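Local coordinates for protein probable hydrolase (PDB 3OM8) that probably acts as a hydrolase of the alpha/beta-hydrolase fold, perhaps as a 3-oxoadipate enol-lactonase, at residues Y74-L79 against R196-R201; G103-Q108 against A128-A133; L121-T126 against E228-S233. All coordinates share one frame; numbering follows the deposited sequence.

Contact 1: Y74-L79 against R196-R201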
# COMPACT_ATOMS: atom_id res chain seq x y z
N TYR B 74 -8.97 -28.75 -13.78
CA TYR B 74 -7.53 -28.68 -13.57
C TYR B 74 -7.30 -28.50 -12.08
O TYR B 74 -8.07 -27.82 -11.42
CB TYR B 74 -6.93 -27.48 -14.29
CG TYR B 74 -7.27 -27.35 -15.76
CD1 TYR B 74 -7.63 -28.46 -16.51
CD2 TYR B 74 -7.19 -26.13 -16.40
CE1 TYR B 74 -7.92 -28.33 -17.86
CE2 TYR B 74 -7.47 -25.99 -17.72
CZ TYR B 74 -7.84 -27.09 -18.46
OH TYR B 74 -8.13 -26.93 -19.79
N THR B 75 -6.26 -29.13 -11.54
CA THR B 75 -5.83 -28.83 -10.18
C THR B 75 -4.75 -27.74 -10.19
O THR B 75 -4.05 -27.56 -11.19
CB THR B 75 -5.23 -30.04 -9.49
OG1 THR B 75 -4.00 -30.39 -10.15
CG2 THR B 75 -6.19 -31.22 -9.54
N LEU B 76 -4.62 -27.02 -9.08
CA LEU B 76 -3.57 -26.02 -8.95
C LEU B 76 -2.21 -26.67 -9.17
O LEU B 76 -1.36 -26.15 -9.91
CB LEU B 76 -3.63 -25.34 -7.58
CG LEU B 76 -2.61 -24.22 -7.33
CD1 LEU B 76 -2.67 -23.18 -8.45
CD2 LEU B 76 -2.84 -23.57 -5.96
N ALA B 77 -2.01 -27.82 -8.54
CA ALA B 77 -0.74 -28.53 -8.58
C ALA B 77 -0.32 -28.82 -10.02
O ALA B 77 0.86 -28.73 -10.35
CB ALA B 77 -0.85 -29.83 -7.79
N ARG B 78 -1.29 -29.18 -10.85
CA ARG B 78 -1.03 -29.46 -12.26
C ARG B 78 -0.61 -28.20 -13.01
O ARG B 78 0.27 -28.26 -13.87
CB ARG B 78 -2.27 -30.08 -12.92
CG ARG B 78 -2.08 -30.46 -14.38
CD ARG B 78 -0.97 -31.50 -14.57
NE ARG B 78 0.19 -30.92 -15.23
CZ ARG B 78 1.30 -31.59 -15.55
NH1 ARG B 78 2.30 -30.95 -16.15
NH2 ARG B 78 1.41 -32.88 -15.28
N LEU B 79 -1.24 -27.07 -12.71
CA LEU B 79 -0.87 -25.80 -13.33
C LEU B 79 0.56 -25.37 -12.92
O LEU B 79 1.27 -24.72 -13.68
CB LEU B 79 -1.87 -24.71 -12.97
CG LEU B 79 -3.33 -24.94 -13.37
CD1 LEU B 79 -4.18 -23.74 -12.96
CD2 LEU B 79 -3.44 -25.19 -14.87
N ARG B 196 -11.27 -22.73 -7.56
CA ARG B 196 -12.26 -23.19 -6.59
C ARG B 196 -11.64 -23.94 -5.42
O ARG B 196 -12.00 -23.70 -4.27
CB ARG B 196 -13.31 -24.07 -7.29
CG ARG B 196 -14.38 -24.62 -6.37
CD ARG B 196 -15.06 -25.85 -7.01
NE ARG B 196 -14.06 -26.87 -7.32
CZ ARG B 196 -14.16 -27.76 -8.30
NH1 ARG B 196 -15.23 -27.79 -9.09
NH2 ARG B 196 -13.18 -28.63 -8.49
N ASP B 197 -10.71 -24.84 -5.72
CA ASP B 197 -10.15 -25.72 -4.69
C ASP B 197 -9.05 -25.07 -3.87
O ASP B 197 -8.46 -25.70 -2.99
CB ASP B 197 -9.61 -27.00 -5.33
CG ASP B 197 -10.70 -27.83 -6.00
OD1 ASP B 197 -11.90 -27.64 -5.66
OD2 ASP B 197 -10.36 -28.67 -6.87
N THR B 198 -8.76 -23.81 -4.15
CA THR B 198 -7.59 -23.17 -3.57
C THR B 198 -7.86 -22.37 -2.30
O THR B 198 -8.67 -21.44 -2.29
CB THR B 198 -6.93 -22.24 -4.59
OG1 THR B 198 -6.40 -23.02 -5.66
CG2 THR B 198 -5.82 -21.43 -3.92
N ASP B 199 -7.18 -22.74 -1.22
CA ASP B 199 -7.07 -21.87 -0.05
C ASP B 199 -5.66 -21.94 0.55
O ASP B 199 -5.36 -22.82 1.35
CB ASP B 199 -8.12 -22.20 1.01
CG ASP B 199 -8.13 -21.18 2.15
OD1 ASP B 199 -7.35 -20.21 2.09
OD2 ASP B 199 -8.93 -21.33 3.10
N LEU B 200 -4.79 -21.01 0.16
CA LEU B 200 -3.40 -21.04 0.61
C LEU B 200 -3.14 -20.22 1.88
O LEU B 200 -2.04 -20.24 2.41
CB LEU B 200 -2.47 -20.58 -0.52
CG LEU B 200 -2.62 -21.40 -1.80
CD1 LEU B 200 -1.64 -20.95 -2.87
CD2 LEU B 200 -2.44 -22.89 -1.50
N ARG B 201 -4.16 -19.52 2.37
CA ARG B 201 -3.98 -18.55 3.46
C ARG B 201 -3.13 -19.07 4.63
O ARG B 201 -2.19 -18.41 5.07
CB ARG B 201 -5.33 -18.02 3.96
CG ARG B 201 -6.11 -17.19 2.94
CD ARG B 201 -7.51 -16.84 3.45
NE ARG B 201 -8.33 -18.04 3.61
CZ ARG B 201 -9.51 -18.07 4.23
NH1 ARG B 201 -10.02 -16.95 4.75
NH2 ARG B 201 -10.19 -19.21 4.33
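Leu76, in the first turn of helix 76-90, meets Thr198 and Leu200 where that helix of the alpha/beta-hydrolase core faces the loop leaving helix 185-196. The tight part is one methyl: Leu76 CD2 lies 3.6 Å from Thr198 OG1 and 4.2 Å from Leu200 CD1. Leu76 has CG anti to the backbone N (chi1 -177°), which carries CD2 out to the loop, and its side chain crosses that of Thr198 at about a right angle. The hydroxyl it touches is hydrogen-bonded to Ala194 O on helix 185-196, while Ile105 and Trp109 of helix 102-113 pack against the same leucine.

Around this buried point the contact loosens into polar groups that bond largely within their own segments. On the exposed side, Thr75 takes the N-cap position, its OG1 accepting from Arg78 N at 3.0 Å. Arg196 grips the exposed Asp197 side-on, with NE on OD1 and NH2 on OD2, and its NH1 has a second partner in Asp137. Past Thr198, Arg201 holds Asp199 the same way. Arg201 N also donates to Asp199 OD1, at 3.3 Å, closing an Asx turn, and Arg201 NE reaches the same oxygen at 2.8 Å from the opposite face of the carboxylate plane.

Contact 2: G103-Q108 against A128-A133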
# COMPACT_ATOMS: atom_id res chain seq x y z
N GLY B 103 -2.15 -16.66 -12.62
CA GLY B 103 -0.69 -16.80 -12.64
C GLY B 103 -0.09 -16.56 -11.26
O GLY B 103 0.91 -17.18 -10.89
N GLY B 104 -0.70 -15.67 -10.49
CA GLY B 104 -0.21 -15.35 -9.15
C GLY B 104 -0.44 -16.50 -8.18
O GLY B 104 0.35 -16.70 -7.25
N ILE B 105 -1.53 -17.24 -8.40
CA ILE B 105 -1.86 -18.40 -7.58
C ILE B 105 -0.86 -19.52 -7.90
O ILE B 105 -0.35 -20.19 -6.99
CB ILE B 105 -3.31 -18.90 -7.81
CG1 ILE B 105 -4.32 -17.76 -7.62
CG2 ILE B 105 -3.64 -20.02 -6.84
CD1 ILE B 105 -5.80 -18.24 -7.74
N VAL B 106 -0.57 -19.70 -9.18
CA VAL B 106 0.50 -20.60 -9.58
C VAL B 106 1.81 -20.20 -8.89
O VAL B 106 2.56 -21.05 -8.40
CB VAL B 106 0.68 -20.63 -11.10
CG1 VAL B 106 1.84 -21.54 -11.48
CG2 VAL B 106 -0.61 -21.12 -11.77
N GLY B 107 2.06 -18.90 -8.83
CA GLY B 107 3.24 -18.39 -8.16
C GLY B 107 3.33 -18.82 -6.71
O GLY B 107 4.35 -19.34 -6.26
N GLN B 108 2.25 -18.62 -5.96
CA GLN B 108 2.24 -18.99 -4.55
C GLN B 108 2.48 -20.49 -4.39
O GLN B 108 3.20 -20.91 -3.48
CB GLN B 108 0.92 -18.59 -3.90
CG GLN B 108 0.67 -17.10 -3.87
CD GLN B 108 -0.79 -16.77 -3.67
OE1 GLN B 108 -1.32 -16.95 -2.58
NE2 GLN B 108 -1.44 -16.30 -4.72
N ALA B 128 -4.90 -15.53 -2.26
CA ALA B 128 -4.62 -16.84 -1.70
C ALA B 128 -5.90 -17.64 -1.48
O ALA B 128 -5.86 -18.81 -1.12
CB ALA B 128 -3.86 -16.71 -0.39
N TRP B 129 -7.04 -16.99 -1.69
CA TRP B 129 -8.33 -17.65 -1.47
C TRP B 129 -9.48 -16.83 -2.03
O TRP B 129 -9.74 -15.73 -1.57
CB TRP B 129 -8.56 -17.93 0.02
CG TRP B 129 -9.95 -18.41 0.34
CD1 TRP B 129 -10.47 -19.65 0.10
CD2 TRP B 129 -11.00 -17.65 0.96
NE1 TRP B 129 -11.77 -19.71 0.55
CE2 TRP B 129 -12.12 -18.49 1.08
CE3 TRP B 129 -11.09 -16.33 1.44
CZ2 TRP B 129 -13.32 -18.06 1.65
CZ3 TRP B 129 -12.28 -15.91 2.01
CH2 TRP B 129 -13.38 -16.77 2.11
N LEU B 130 -10.16 -17.40 -3.03
CA LEU B 130 -11.22 -16.70 -3.73
C LEU B 130 -12.61 -17.31 -3.48
O LEU B 130 -13.53 -17.09 -4.26
CB LEU B 130 -10.91 -16.63 -5.22
CG LEU B 130 -9.68 -15.77 -5.55
CD1 LEU B 130 -9.25 -15.92 -7.01
CD2 LEU B 130 -9.98 -14.32 -5.26
N GLY B 131 -12.75 -18.06 -2.38
CA GLY B 131 -14.03 -18.63 -1.99
C GLY B 131 -15.06 -17.56 -1.65
O GLY B 131 -14.75 -16.36 -1.70
N PRO B 132 -16.29 -17.97 -1.30
CA PRO B 132 -16.77 -19.36 -1.20
C PRO B 132 -16.68 -20.09 -2.54
O PRO B 132 -16.78 -19.46 -3.60
CB PRO B 132 -18.23 -19.20 -0.78
CG PRO B 132 -18.31 -17.84 -0.17
CD PRO B 132 -17.36 -17.01 -0.98
N ALA B 133 -16.51 -21.41 -2.51
CA ALA B 133 -16.35 -22.21 -3.73
C ALA B 133 -17.58 -22.22 -4.65
O ALA B 133 -17.45 -22.37 -5.87
CB ALA B 133 -15.92 -23.63 -3.39
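Gln108 and Ile105, one turn apart on helix 102-113, touch the loop after strand 118-124, just beyond what looks like the nucleophile elbow of an alpha/beta hydrolase, a pattern that includes Gly103. Two small contacts make the first shell. The amide oxygen of Gln108, OE1, rests 3.4 Å from Ala128 CB and equally near its CA. Nearer the start of the helix, the methyls Ile105 CD1 and Leu130 CD1 meet at 4.2 Å.

What sets these groups in place lies one step out. Gln108 runs extended beyond CG (chi2 161°), and its NE2 donates to Ser127 O, just before Ala128, as well as to Gly104 O; these two bonds fix the rotation of the amide and leave OE1 against Ala128. Leu130 leans on Val195 of helix 185-196 and His226 of helix 224-233. Further out the loop meets the second subunit, Trp129 packing on Tyr218 of that chain and Pro132, after a cis peptide, on Thr220 of that chain. Back on the helix, Gly104 O takes Gln108 NE2 at 3.1 Å from above its carbonyl plane, and Gln108 N at 3.0 Å from the opposite face.

Contact 3: L121-T126 against E228-S233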
# COMPACT_ATOMS: atom_id res chain seq x y z
N LEU B 121 9.89 -13.55 -6.26
CA LEU B 121 8.50 -13.79 -6.61
C LEU B 121 7.69 -12.50 -6.63
O LEU B 121 7.67 -11.75 -5.65
CB LEU B 121 7.90 -14.80 -5.62
CG LEU B 121 6.44 -15.23 -5.75
CD1 LEU B 121 6.22 -16.11 -7.01
CD2 LEU B 121 6.05 -15.99 -4.48
N VAL B 122 7.03 -12.25 -7.76
CA VAL B 122 6.08 -11.14 -7.86
C VAL B 122 4.66 -11.69 -8.07
O VAL B 122 4.44 -12.59 -8.88
CB VAL B 122 6.44 -10.19 -9.01
CG1 VAL B 122 5.53 -8.95 -8.97
CG2 VAL B 122 7.91 -9.77 -8.91
N LEU B 123 3.72 -11.16 -7.29
CA LEU B 123 2.34 -11.60 -7.31
C LEU B 123 1.47 -10.39 -7.60
O LEU B 123 1.29 -9.53 -6.74
CB LEU B 123 1.98 -12.17 -5.95
CG LEU B 123 2.91 -13.27 -5.45
CD1 LEU B 123 2.54 -13.71 -4.04
CD2 LEU B 123 2.87 -14.46 -6.41
N ALA B 124 0.93 -10.32 -8.82
CA ALA B 124 0.14 -9.16 -9.22
C ALA B 124 -1.36 -9.47 -9.24
O ALA B 124 -1.77 -10.51 -9.75
CB ALA B 124 0.58 -8.67 -10.59
N ASN B 125 -2.16 -8.57 -8.68
CA ASN B 125 -3.60 -8.70 -8.71
C ASN B 125 -4.02 -10.15 -8.51
O ASN B 125 -4.58 -10.78 -9.41
CB ASN B 125 -4.13 -8.18 -10.05
CG ASN B 125 -3.81 -6.72 -10.29
OD1 ASN B 125 -4.60 -5.84 -9.96
ND2 ASN B 125 -2.65 -6.45 -10.89
N THR B 126 -3.70 -10.69 -7.34
CA THR B 126 -3.94 -12.09 -7.08
C THR B 126 -4.48 -12.29 -5.67
O THR B 126 -4.83 -11.33 -4.98
CB THR B 126 -2.67 -12.93 -7.27
OG1 THR B 126 -3.01 -14.33 -7.27
CG2 THR B 126 -1.66 -12.66 -6.16
N GLU B 228 -3.14 -7.64 0.29
CA GLU B 228 -2.62 -7.14 1.58
C GLU B 228 -2.45 -8.32 2.52
O GLU B 228 -1.47 -8.38 3.26
CB GLU B 228 -3.54 -6.10 2.21
CG GLU B 228 -3.70 -4.85 1.38
CD GLU B 228 -4.81 -3.95 1.89
OE1 GLU B 228 -5.02 -2.87 1.29
OE2 GLU B 228 -5.46 -4.31 2.89
N LEU B 229 -3.40 -9.25 2.49
CA LEU B 229 -3.33 -10.41 3.36
C LEU B 229 -2.12 -11.26 3.01
O LEU B 229 -1.48 -11.83 3.89
CB LEU B 229 -4.60 -11.26 3.24
CG LEU B 229 -4.57 -12.58 4.02
CD1 LEU B 229 -4.38 -12.29 5.51
CD2 LEU B 229 -5.83 -13.44 3.78
N ILE B 230 -1.80 -11.35 1.72
CA ILE B 230 -0.62 -12.07 1.28
C ILE B 230 0.67 -11.40 1.75
O ILE B 230 1.53 -12.05 2.34
CB ILE B 230 -0.57 -12.20 -0.25
CG1 ILE B 230 -1.68 -13.14 -0.75
CG2 ILE B 230 0.79 -12.72 -0.68
CD1 ILE B 230 -1.81 -13.18 -2.25
N ALA B 231 0.81 -10.10 1.48
CA ALA B 231 1.99 -9.35 1.90
C ALA B 231 2.18 -9.47 3.40
O ALA B 231 3.28 -9.72 3.87
CB ALA B 231 1.89 -7.87 1.47
N ALA B 232 1.09 -9.30 4.14
CA ALA B 232 1.11 -9.36 5.60
C ALA B 232 1.49 -10.74 6.14
O ALA B 232 1.88 -10.87 7.30
CB ALA B 232 -0.24 -8.93 6.16
N SER B 233 1.38 -11.75 5.30
CA SER B 233 1.55 -13.13 5.77
C SER B 233 2.93 -13.69 5.47
O SER B 233 3.40 -14.59 6.16
CB SER B 233 0.47 -14.03 5.14
OG SER B 233 -0.83 -13.67 5.58
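Ile230 carries its whole side of this contact, giving one branch to each of two partners. The interactions are apolar and of methyl on methyl. Its CG2 meets Leu123 CD1 at 3.9 Å, the two side chains crossing obliquely, and its CD1 meets Thr126 CG2, also at 3.9 Å, there at about a right angle. The isoleucine torsions explain the split: CG2 is anti to the backbone N, while CG1 takes the place beside that N (chi1 -69°) and runs on extended to CD1. Leu123 and Thr126 thus touch different ends of one branched side chain, and all three residues are buried.

The backbones stay well apart, with the nearest CA atoms, those of Thr126 and Ile230, 9.0 Å from each other. This is a helix laid over the sheet of an alpha/beta hydrolase: strand 118-124 lies between strands 95-100 and 211-216, and helix 224-233 packs over its C-terminal end. Val213 of strand 211-216 and Gln108 of helix 102-113 also touch Ile230.

The polar bonds run elsewhere. Thr126 has OG1 anti to the backbone N (chi1 -168°), and this hydroxyl is hydrogen-bonded to the backbone oxygen of Ser101, the probable nucleophile, while the CG2 methyl is left for Ile230. Within 228-233, Ser233 OG donates to Leu229 O at 2.6 Å, at a C=O...donor angle of 159°.

In the fold
All three contacts gather around helix 102-113 and the end of strand 118-124. Contacts 1 and 2 have centres about 7 Å apart and contacts 2 and 3 about 10 Å, while contacts 1 and 3 lie about 16 Å from each other, which puts contact 2 between them. Along the chain, contact 2 is nested within the loop closed by contact 1, whereas contact 3 crosses both. Direct joints tie them: Leu200 N lies 2.8 Å from Ala128 O, a probable hydrogen bond, and Gly104 O sits 3.5 Å from Leu123 CD2. Leu130 of contact 2 and Thr126 of contact 3 lie near the probable Ser101-His246-Asp219 triad, so these contacts pack the surroundings of the likely active site.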